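Local coordinates for protein putative adenosine kinase (Schistosoma mansoni, PDB 3VAS) that probably phosphorylates adenosine to AMP with ATP as phosphate donor, as an adenosine kinase of the ribokinase-like (pfkB) family, and binds adenosine in its pocket, at residues Leu289-Ser294 / Pro335-Leu340; His300-Glu305 / Ser339-Val344; Glu207-Phe212 / Tyr233-Phe238. One frame throughout, in Å; residues are numbered along the deposited sequence.

Contact 1: Leu289-Ser294 / Pro335-Leu340; sequences LLYTDS and PMITSL
Tyr291 and Met336 bring a strand against a helix in the alpha/beta core of the ribokinase fold, and the contact shows how one ring can span a buried and an open side. The axes of strand 289-293 and helix 336-340 run roughly antiparallel, at 148°, and no hydrogen bond joins them; side chains alone fill the gap. The packing is dense around the inner part of the ring. Met336 CE lies over one face, 3.9 Å from the ring centroid of Tyr291, in a CH-pi contact, while its sulfur stands obliquely to the ring in a longer Met-aromatic approach. The Met336 chain leaves the helix with CG anti to the backbone N (chi1 178°) and then bends at chi2, which lays the methyl against the aromatic carbons. Leu340 CD1 meets the same ring obliquely, 3.6 Å from Tyr291 CE2. The same methyl reaches back to Leu289 CD1 at 4.2 Å, and both of these leucines are buried. Phe322, from helix 318-330, packs on Leu289 as well, and Leu279 and Ile281 of the adjacent strand touch Met336. Toward solvent the contact thins. Ile337 is exposed, and its side chain crosses that of Tyr291 at about a right angle, touching little more than the phenol end. There the Ile337 methyl CD1 sits 3.4 Å from Tyr291 OH.

Contact 2: His300-Glu305 / Ser339-Val344; sequences HQFMVE and SLHAAV
Phe302 lays one face of its ring over Leu340 and drives its far edge into the imidazole of His341, so that a short strand of the ribokinase fold docks on helix 336-351 mainly through one aromatic side chain. That face is covered by Leu340 CB, which stands 3.8 Å from the Phe302 ring centroid in a CH-pi contact, set off toward the rim; Leu340 CD1 continues over the same ring nearer its root. At the edge the geometry is T-shaped: the Phe302 and His341 planes are turned 72° from each other, and the phenylalanine supplies the edge while the histidine supplies the face. A trans first torsion (chi1 178°) extends the ring across to the helix. His341 is itself exposed, and its ND1 makes a weak hydrogen bond to Ile337 O one turn back, a link that may steady the imidazole. One turn on from Leu340, Val344 CG2 comes near the ring plane at Phe302 CE2, next to CZ, at 4.0 Å, and also meets Val304 CG2, where the chain has already left the strand. No hydrogen bond crosses the contact. The T-shaped pair is centred on Phe302 CZ, which lies 3.4 Å above the middle of the His341 ring.

Contact 3: Glu207-Phe212 / Tyr233-Phe238; sequences EKLFCF and YSNIVF
The Phe210 ring meets Ser234 at its edge, with Ser234 OG near the ring plane and 3.5 Å from Phe210 CD2, while the carbonyl of Tyr233 approaches obliquely. Met230 of helix 224-231 packs on Phe210 too, and its carbonyl accepts the hydrogen bond of Ser234 OG. That hydroxyl oxygen also sits obliquely to the Phe212 ring. At the Phe238 ring the edge is again what is used, facing Phe212 O and Cys211 CB. A further flat group, the Asn235 carboxamide, is gripped by bonds: OD1 takes the N-H of Phe210 at 2.8 Å in a nearly straight bond (175° at the hydrogen), with the donor tilted 20° from the carbonyl plane. Its ND2 gives a hydrogen bond to a water that in turn donates to Lys208 O. Around these groups two neighbouring parallel strands of the ribokinase-like central sheet come into register. Phe210 O accepts from Asn235 N at 2.8 Å and, weakly, from Ile236 N at 3.3 Å. The regular ladder then follows, with Phe212 N to Ile236 O at 2.9 Å and Phe238 N to Phe212 O at 2.8 Å. Cys211 and Ile236 share one face of the sheet, where Leu209 CD2 also meets Ile236 CD1; Phe212 and Val237 point to the other. Chemically, the Asn235 side chain stands in for a backbone carbonyl just before strand 236-238 begins. The water gives Lys208 O a donor beside the close OD1, and the backbone N-H of Phe210 at one end of the amide and the water at the other indicate which end is oxygen.

In the fold
Along the chain contact 3 comes first and closes before contact 1 opens, whereas contacts 1 and 2 both end on helix 336-351 and share Ser339 and Leu340. Their centres lie about 8 Å apart; contact 3 is about 14 Å from contact 1 and 19 Å from contact 2, centre to centre, without touching either. A run of paired strands connects them: 209-213 lies beside 236-240, then come 279-284, 287-293 and 300-302, the pairing changing from parallel to antiparallel on the way. Contact 3 is thus a strand pair within the sheeted core, its Phe212 side chain about 11 Å from bound adenosine, and contacts 1 and 2 anchor one helix on the core's antiparallel end.

Contact 1: Leu289-Ser294 / Pro335-Leu340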
loop_
_atom_site.group_PDB
_atom_site.type_symbol
_atom_site.label_atom_id
_atom_site.label_comp_id
_atom_site.label_asym_id
_atom_site.label_seq_id
_atom_site.Cartn_x
_atom_site.Cartn_y
_atom_site.Cartn_z
ATOM N N LEU A 289 -1.098 -9.511 15.646
ATOM C CA LEU A 289 -0.109 -8.691 14.973
ATOM C C LEU A 289 0.973 -8.334 15.978
ATOM O O LEU A 289 0.740 -8.358 17.189
ATOM C CB LEU A 289 -0.753 -7.430 14.378
ATOM C CG LEU A 289 -1.420 -6.402 15.301
ATOM C CD1 LEU A 289 -0.410 -5.412 15.872
ATOM C CD2 LEU A 289 -2.518 -5.661 14.559
ATOM N N LEU A 290 2.152 -8.005 15.466
ATOM C CA LEU A 290 3.276 -7.619 16.301
ATOM C C LEU A 290 3.564 -6.140 16.102
ATOM O O LEU A 290 3.419 -5.614 14.998
ATOM C CB LEU A 290 4.519 -8.447 15.948
ATOM C CG LEU A 290 4.355 -9.967 15.989
ATOM C CD1 LEU A 290 5.593 -10.664 15.459
ATOM C CD2 LEU A 290 4.024 -10.439 17.404
ATOM N N TYR A 291 3.965 -5.467 17.173
ATOM C CA TYR A 291 4.463 -4.105 17.059
ATOM C C TYR A 291 5.569 -3.837 18.071
ATOM O O TYR A 291 5.621 -4.455 19.131
ATOM C CB TYR A 291 3.333 -3.076 17.200
ATOM C CG TYR A 291 2.713 -2.976 18.580
ATOM C CD1 TYR A 291 3.224 -2.103 19.534
ATOM C CD2 TYR A 291 1.602 -3.736 18.920
ATOM C CE1 TYR A 291 2.650 -2.002 20.797
ATOM C CE2 TYR A 291 1.025 -3.645 20.175
ATOM C CZ TYR A 291 1.550 -2.778 21.107
ATOM O OH TYR A 291 0.972 -2.693 22.354
ATOM N N THR A 292 6.464 -2.924 17.716
ATOM C CA THR A 292 7.517 -2.465 18.609
ATOM C C THR A 292 7.985 -1.128 18.073
ATOM O O THR A 292 7.540 -0.690 17.010
ATOM C CB THR A 292 8.716 -3.446 18.641
ATOM O OG1 THR A 292 9.648 -3.058 19.669
ATOM C CG2 THR A 292 9.423 -3.470 17.288
ATOM N N ASP A 293 8.871 -0.471 18.810
ATOM C CA ASP A 293 9.557 0.704 18.297
ATOM C C ASP A 293 11.001 0.713 18.791
ATOM O O ASP A 293 11.364 -0.074 19.665
ATOM C CB ASP A 293 8.824 1.992 18.678
ATOM C CG ASP A 293 8.654 2.143 20.167
ATOM O OD1 ASP A 293 9.583 2.668 20.817
ATOM O OD2 ASP A 293 7.593 1.732 20.686
ATOM N N SER A 294 11.819 1.595 18.228
ATOM C CA SER A 294 13.253 1.605 18.515
ATOM C C SER A 294 13.607 1.855 19.983
ATOM O O SER A 294 14.700 1.505 20.424
ATOM C CB SER A 294 13.985 2.601 17.606
ATOM O OG SER A 294 13.240 3.791 17.426
ATOM N N PRO A 335 -4.012 7.272 20.917
ATOM C CA PRO A 335 -2.896 6.420 21.354
ATOM C C PRO A 335 -2.742 5.144 20.527
ATOM O O PRO A 335 -3.636 4.785 19.759
ATOM C CB PRO A 335 -3.249 6.076 22.808
ATOM C CG PRO A 335 -4.688 6.452 22.974
ATOM C CD PRO A 335 -4.950 7.564 22.011
ATOM N N MET A 336 -1.603 4.479 20.707
ATOM C CA MET A 336 -1.221 3.299 19.932
ATOM C C MET A 336 -2.293 2.213 19.854
ATOM O O MET A 336 -2.627 1.743 18.765
ATOM C CB MET A 336 0.065 2.696 20.510
ATOM C CG MET A 336 0.530 1.434 19.808
ATOM S SD MET A 336 1.189 1.793 18.174
ATOM C CE MET A 336 1.373 0.145 17.500
ATOM N N ILE A 337 -2.820 1.810 21.006
ATOM C CA ILE A 337 -3.780 0.708 21.062
ATOM C C ILE A 337 -5.097 1.068 20.372
ATOM O O ILE A 337 -5.649 0.275 19.605
ATOM C CB ILE A 337 -4.051 0.263 22.514
ATOM C CG1 ILE A 337 -2.755 -0.217 23.174
ATOM C CG2 ILE A 337 -5.101 -0.843 22.552
ATOM C CD1 ILE A 337 -2.189 -1.483 22.564
ATOM N N THR A 338 -5.590 2.272 20.653
ATOM C CA THR A 338 -6.791 2.785 20.008
ATOM C C THR A 338 -6.621 2.777 18.489
ATOM O O THR A 338 -7.527 2.383 17.754
ATOM C CB THR A 338 -7.112 4.216 20.497
ATOM O OG1 THR A 338 -7.380 4.190 21.906
ATOM C CG2 THR A 338 -8.319 4.796 19.759
ATOM N N SER A 339 -5.444 3.192 18.028
ATOM C CA SER A 339 -5.150 3.241 16.597
ATOM C C SER A 339 -5.110 1.848 15.967
ATOM O O SER A 339 -5.565 1.659 14.835
ATOM C CB SER A 339 -3.833 3.978 16.342
ATOM O OG SER A 339 -3.923 5.340 16.725
ATOM N N LEU A 340 -4.567 0.878 16.703
ATOM C CA LEU A 340 -4.543 -0.509 16.238
ATOM C C LEU A 340 -5.955 -1.062 16.048
ATOM O O LEU A 340 -6.226 -1.749 15.065
ATOM C CB LEU A 340 -3.746 -1.404 17.193
ATOM C CG LEU A 340 -2.232 -1.180 17.234
ATOM C CD1 LEU A 340 -1.579 -2.142 18.214
ATOM C CD2 LEU A 340 -1.627 -1.333 15.836
#

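Contact 2: His300-Glu305 / Ser339-Val344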
loop_
_atom_site.group_PDB
_atom_site.type_symbol
_atom_site.label_atom_id
_atom_site.label_comp_id
_atom_site.label_asym_id
_atom_site.label_seq_id
_atom_site.Cartn_x
_atom_site.Cartn_y
_atom_site.Cartn_z
ATOM N N HIS A 300 5.419 -6.592 21.168
ATOM C CA HIS A 300 4.083 -6.839 21.697
ATOM C C HIS A 300 3.171 -7.538 20.695
ATOM O O HIS A 300 3.213 -7.253 19.501
ATOM C CB HIS A 300 3.426 -5.525 22.128
ATOM C CG HIS A 300 4.283 -4.681 23.017
ATOM N ND1 HIS A 300 4.560 -5.020 24.324
ATOM C CD2 HIS A 300 4.923 -3.511 22.787
ATOM C CE1 HIS A 300 5.337 -4.095 24.860
ATOM N NE2 HIS A 300 5.569 -3.166 23.950
ATOM N N GLN A 301 2.345 -8.451 21.196
ATOM C CA GLN A 301 1.268 -9.032 20.413
ATOM C C GLN A 301 -0.006 -8.225 20.628
ATOM O O GLN A 301 -0.250 -7.711 21.718
ATOM C CB GLN A 301 0.987 -10.467 20.847
ATOM C CG GLN A 301 2.142 -11.427 20.768
ATOM C CD GLN A 301 1.768 -12.785 21.341
ATOM O OE1 GLN A 301 1.116 -13.596 20.680
ATOM N NE2 GLN A 301 2.162 -13.027 22.583
ATOM N N PHE A 302 -0.823 -8.133 19.588
ATOM C CA PHE A 302 -2.118 -7.474 19.685
ATOM C C PHE A 302 -3.145 -8.428 19.102
ATOM O O PHE A 302 -3.094 -8.753 17.913
ATOM C CB PHE A 302 -2.093 -6.152 18.920
ATOM C CG PHE A 302 -3.404 -5.408 18.923
ATOM C CD1 PHE A 302 -3.718 -4.531 19.951
ATOM C CD2 PHE A 302 -4.311 -5.563 17.884
ATOM C CE1 PHE A 302 -4.913 -3.833 19.948
ATOM C CE2 PHE A 302 -5.510 -4.869 17.874
ATOM C CZ PHE A 302 -5.810 -4.002 18.909
ATOM N N MET A 303 -4.063 -8.894 19.941
ATOM C CA MET A 303 -5.054 -9.873 19.507
ATOM C C MET A 303 -6.003 -9.278 18.476
ATOM O O MET A 303 -6.371 -8.109 18.560
ATOM C CB MET A 303 -5.841 -10.411 20.697
ATOM C CG MET A 303 -6.565 -11.711 20.404
ATOM S SD MET A 303 -5.866 -13.095 21.317
ATOM C CE MET A 303 -6.212 -12.587 22.996
ATOM N N VAL A 304 -6.390 -10.093 17.502
ATOM C CA VAL A 304 -7.220 -9.640 16.391
ATOM C C VAL A 304 -8.547 -10.405 16.360
ATOM O O VAL A 304 -8.580 -11.613 16.604
ATOM C CB VAL A 304 -6.456 -9.784 15.043
ATOM C CG1 VAL A 304 -7.405 -9.809 13.861
ATOM C CG2 VAL A 304 -5.426 -8.669 14.896
ATOM N N GLU A 305 -9.633 -9.686 16.081
ATOM C CA GLU A 305 -10.972 -10.271 16.009
ATOM C C GLU A 305 -11.036 -11.472 15.066
ATOM O O GLU A 305 -10.700 -11.368 13.883
ATOM C CB GLU A 305 -11.994 -9.214 15.580
ATOM N N SER A 339 -5.444 3.192 18.028
ATOM C CA SER A 339 -5.150 3.241 16.597
ATOM C C SER A 339 -5.110 1.848 15.967
ATOM O O SER A 339 -5.565 1.659 14.835
ATOM C CB SER A 339 -3.833 3.978 16.342
ATOM O OG SER A 339 -3.923 5.340 16.725
ATOM N N LEU A 340 -4.567 0.878 16.703
ATOM C CA LEU A 340 -4.543 -0.509 16.238
ATOM C C LEU A 340 -5.955 -1.062 16.048
ATOM O O LEU A 340 -6.226 -1.749 15.065
ATOM C CB LEU A 340 -3.746 -1.404 17.193
ATOM C CG LEU A 340 -2.232 -1.180 17.234
ATOM C CD1 LEU A 340 -1.579 -2.142 18.214
ATOM C CD2 LEU A 340 -1.627 -1.333 15.836
ATOM N N HIS A 341 -6.847 -0.769 16.990
ATOM C CA HIS A 341 -8.252 -1.145 16.841
ATOM C C HIS A 341 -8.898 -0.477 15.630
ATOM O O HIS A 341 -9.716 -1.082 14.942
ATOM C CB HIS A 341 -9.046 -0.815 18.105
ATOM C CG HIS A 341 -8.929 -1.856 19.172
ATOM N ND1 HIS A 341 -8.200 -1.663 20.324
ATOM C CD2 HIS A 341 -9.436 -3.108 19.252
ATOM C CE1 HIS A 341 -8.272 -2.748 21.075
ATOM N NE2 HIS A 341 -9.015 -3.640 20.447
ATOM N N ALA A 342 -8.525 0.771 15.373
ATOM C CA ALA A 342 -9.039 1.493 14.219
ATOM C C ALA A 342 -8.516 0.867 12.931
ATOM O O ALA A 342 -9.202 0.854 11.911
ATOM C CB ALA A 342 -8.658 2.963 14.294
ATOM N N ALA A 343 -7.298 0.337 12.992
ATOM C CA ALA A 343 -6.680 -0.293 11.830
ATOM C C ALA A 343 -7.368 -1.616 11.508
ATOM O O ALA A 343 -7.661 -1.907 10.345
ATOM C CB ALA A 343 -5.188 -0.502 12.071
ATOM N N VAL A 344 -7.630 -2.406 12.548
ATOM C CA VAL A 344 -8.339 -3.679 12.413
ATOM C C VAL A 344 -9.751 -3.447 11.889
ATOM O O VAL A 344 -10.228 -4.177 11.025
ATOM C CB VAL A 344 -8.392 -4.444 13.759
ATOM C CG1 VAL A 344 -9.275 -5.680 13.652
ATOM C CG2 VAL A 344 -6.983 -4.829 14.208
#

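Contact 3: Glu207-Phe212 / Tyr233-Phe238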
loop_
_atom_site.group_PDB
_atom_site.type_symbol
_atom_site.label_atom_id
_atom_site.label_comp_id
_atom_site.label_asym_id
_atom_site.label_seq_id
_atom_site.Cartn_x
_atom_site.Cartn_y
_atom_site.Cartn_z
ATOM N N GLU A 207 11.344 16.952 9.812
ATOM C CA GLU A 207 10.766 16.256 10.963
ATOM C C GLU A 207 9.280 15.958 10.791
ATOM O O GLU A 207 8.484 16.149 11.709
ATOM C CB GLU A 207 11.014 17.027 12.263
ATOM C CG GLU A 207 12.400 16.804 12.856
ATOM C CD GLU A 207 12.656 15.342 13.195
ATOM O OE1 GLU A 207 11.942 14.797 14.065
ATOM O OE2 GLU A 207 13.564 14.735 12.584
ATOM N N LYS A 208 8.918 15.490 9.604
ATOM C CA LYS A 208 7.547 15.104 9.318
ATOM C C LYS A 208 7.368 13.607 9.535
ATOM O O LYS A 208 8.297 12.919 9.960
ATOM C CB LYS A 208 7.173 15.493 7.886
ATOM C CG LYS A 208 7.235 16.992 7.624
ATOM C CD LYS A 208 6.865 17.323 6.188
ATOM C CE LYS A 208 6.913 18.823 5.929
ATOM N NZ LYS A 208 6.342 19.178 4.602
ATOM N N LEU A 209 6.175 13.104 9.243
ATOM C CA LEU A 209 5.877 11.693 9.460
ATOM C C LEU A 209 5.839 10.918 8.149
ATOM O O LEU A 209 4.921 11.086 7.347
ATOM C CB LEU A 209 4.543 11.534 10.193
ATOM C CG LEU A 209 4.254 10.114 10.680
ATOM C CD1 LEU A 209 5.080 9.800 11.935
ATOM C CD2 LEU A 209 2.765 9.912 10.933
ATOM N N PHE A 210 6.828 10.056 7.941
ATOM C CA PHE A 210 6.890 9.261 6.722
ATOM C C PHE A 210 6.541 7.806 7.007
ATOM O O PHE A 210 7.218 7.141 7.786
ATOM C CB PHE A 210 8.279 9.355 6.081
ATOM C CG PHE A 210 8.351 8.752 4.700
ATOM C CD1 PHE A 210 8.134 9.538 3.579
ATOM C CD2 PHE A 210 8.623 7.404 4.528
ATOM C CE1 PHE A 210 8.194 8.991 2.308
ATOM C CE2 PHE A 210 8.686 6.849 3.261
ATOM C CZ PHE A 210 8.466 7.645 2.147
ATOM N N CYS A 211 5.492 7.312 6.354
ATOM C CA CYS A 211 5.019 5.947 6.565
ATOM C C CYS A 211 5.286 5.079 5.342
ATOM O O CYS A 211 4.985 5.469 4.213
ATOM C CB CYS A 211 3.524 5.949 6.902
ATOM S SG CYS A 211 3.079 7.089 8.245
ATOM N N PHE A 212 5.845 3.895 5.576
ATOM C CA PHE A 212 6.335 3.043 4.501
ATOM C C PHE A 212 5.789 1.629 4.644
ATOM O O PHE A 212 5.736 1.087 5.749
ATOM C CB PHE A 212 7.868 3.037 4.522
ATOM C CG PHE A 212 8.498 2.202 3.437
ATOM C CD1 PHE A 212 8.346 2.543 2.101
ATOM C CD2 PHE A 212 9.265 1.093 3.758
ATOM C CE1 PHE A 212 8.931 1.779 1.101
ATOM C CE2 PHE A 212 9.854 0.320 2.765
ATOM C CZ PHE A 212 9.687 0.664 1.434
ATOM N N TYR A 233 14.482 6.445 6.377
ATOM C CA TYR A 233 13.778 7.730 6.439
ATOM C C TYR A 233 12.362 7.570 6.998
ATOM O O TYR A 233 11.633 8.551 7.155
ATOM C CB TYR A 233 13.694 8.385 5.054
ATOM C CG TYR A 233 15.031 8.731 4.429
ATOM C CD1 TYR A 233 15.708 7.811 3.637
ATOM C CD2 TYR A 233 15.608 9.979 4.623
ATOM C CE1 TYR A 233 16.926 8.120 3.061
ATOM C CE2 TYR A 233 16.827 10.300 4.052
ATOM C CZ TYR A 233 17.483 9.365 3.270
ATOM O OH TYR A 233 18.698 9.670 2.698
ATOM N N SER A 234 11.972 6.332 7.289
ATOM C CA SER A 234 10.598 6.048 7.690
ATOM C C SER A 234 10.410 6.128 9.198
ATOM O O SER A 234 11.195 5.565 9.957
ATOM C CB SER A 234 10.174 4.666 7.196
ATOM O OG SER A 234 10.282 4.577 5.788
ATOM N N ASN A 235 9.369 6.834 9.626
ATOM C CA ASN A 235 9.013 6.885 11.037
ATOM C C ASN A 235 8.135 5.706 11.425
ATOM O O ASN A 235 8.133 5.273 12.577
ATOM C CB ASN A 235 8.300 8.194 11.359
ATOM C CG ASN A 235 9.075 9.401 10.891
ATOM O OD1 ASN A 235 8.900 9.866 9.761
ATOM N ND2 ASN A 235 9.949 9.910 11.751
ATOM N N ILE A 236 7.382 5.196 10.453
ATOM C CA ILE A 236 6.507 4.047 10.670
ATOM C C ILE A 236 6.636 3.066 9.506
ATOM O O ILE A 236 6.584 3.467 8.342
ATOM C CB ILE A 236 5.024 4.476 10.802
ATOM C CG1 ILE A 236 4.856 5.528 11.902
ATOM C CG2 ILE A 236 4.131 3.270 11.082
ATOM C CD1 ILE A 236 3.417 5.959 12.119
ATOM N N VAL A 237 6.813 1.784 9.824
ATOM C CA VAL A 237 6.915 0.751 8.797
ATOM C C VAL A 237 5.849 -0.319 9.000
ATOM O O VAL A 237 5.719 -0.877 10.092
ATOM C CB VAL A 237 8.310 0.078 8.791
ATOM C CG1 VAL A 237 8.382 -1.001 7.717
ATOM C CG2 VAL A 237 9.409 1.112 8.584
ATOM N N PHE A 238 5.083 -0.586 7.945
ATOM C CA PHE A 238 4.064 -1.626 7.958
ATOM C C PHE A 238 4.556 -2.834 7.172
ATOM O O PHE A 238 5.233 -2.688 6.150
ATOM C CB PHE A 238 2.773 -1.128 7.295
ATOM C CG PHE A 238 2.090 -0.005 8.025
ATOM C CD1 PHE A 238 1.118 -0.271 8.977
ATOM C CD2 PHE A 238 2.394 1.317 7.737
ATOM C CE1 PHE A 238 0.473 0.757 9.638
ATOM C CE2 PHE A 238 1.747 2.360 8.396
ATOM C CZ PHE A 238 0.786 2.077 9.348
HETATM O O HOH W 1 10.859 12.504 11.024
#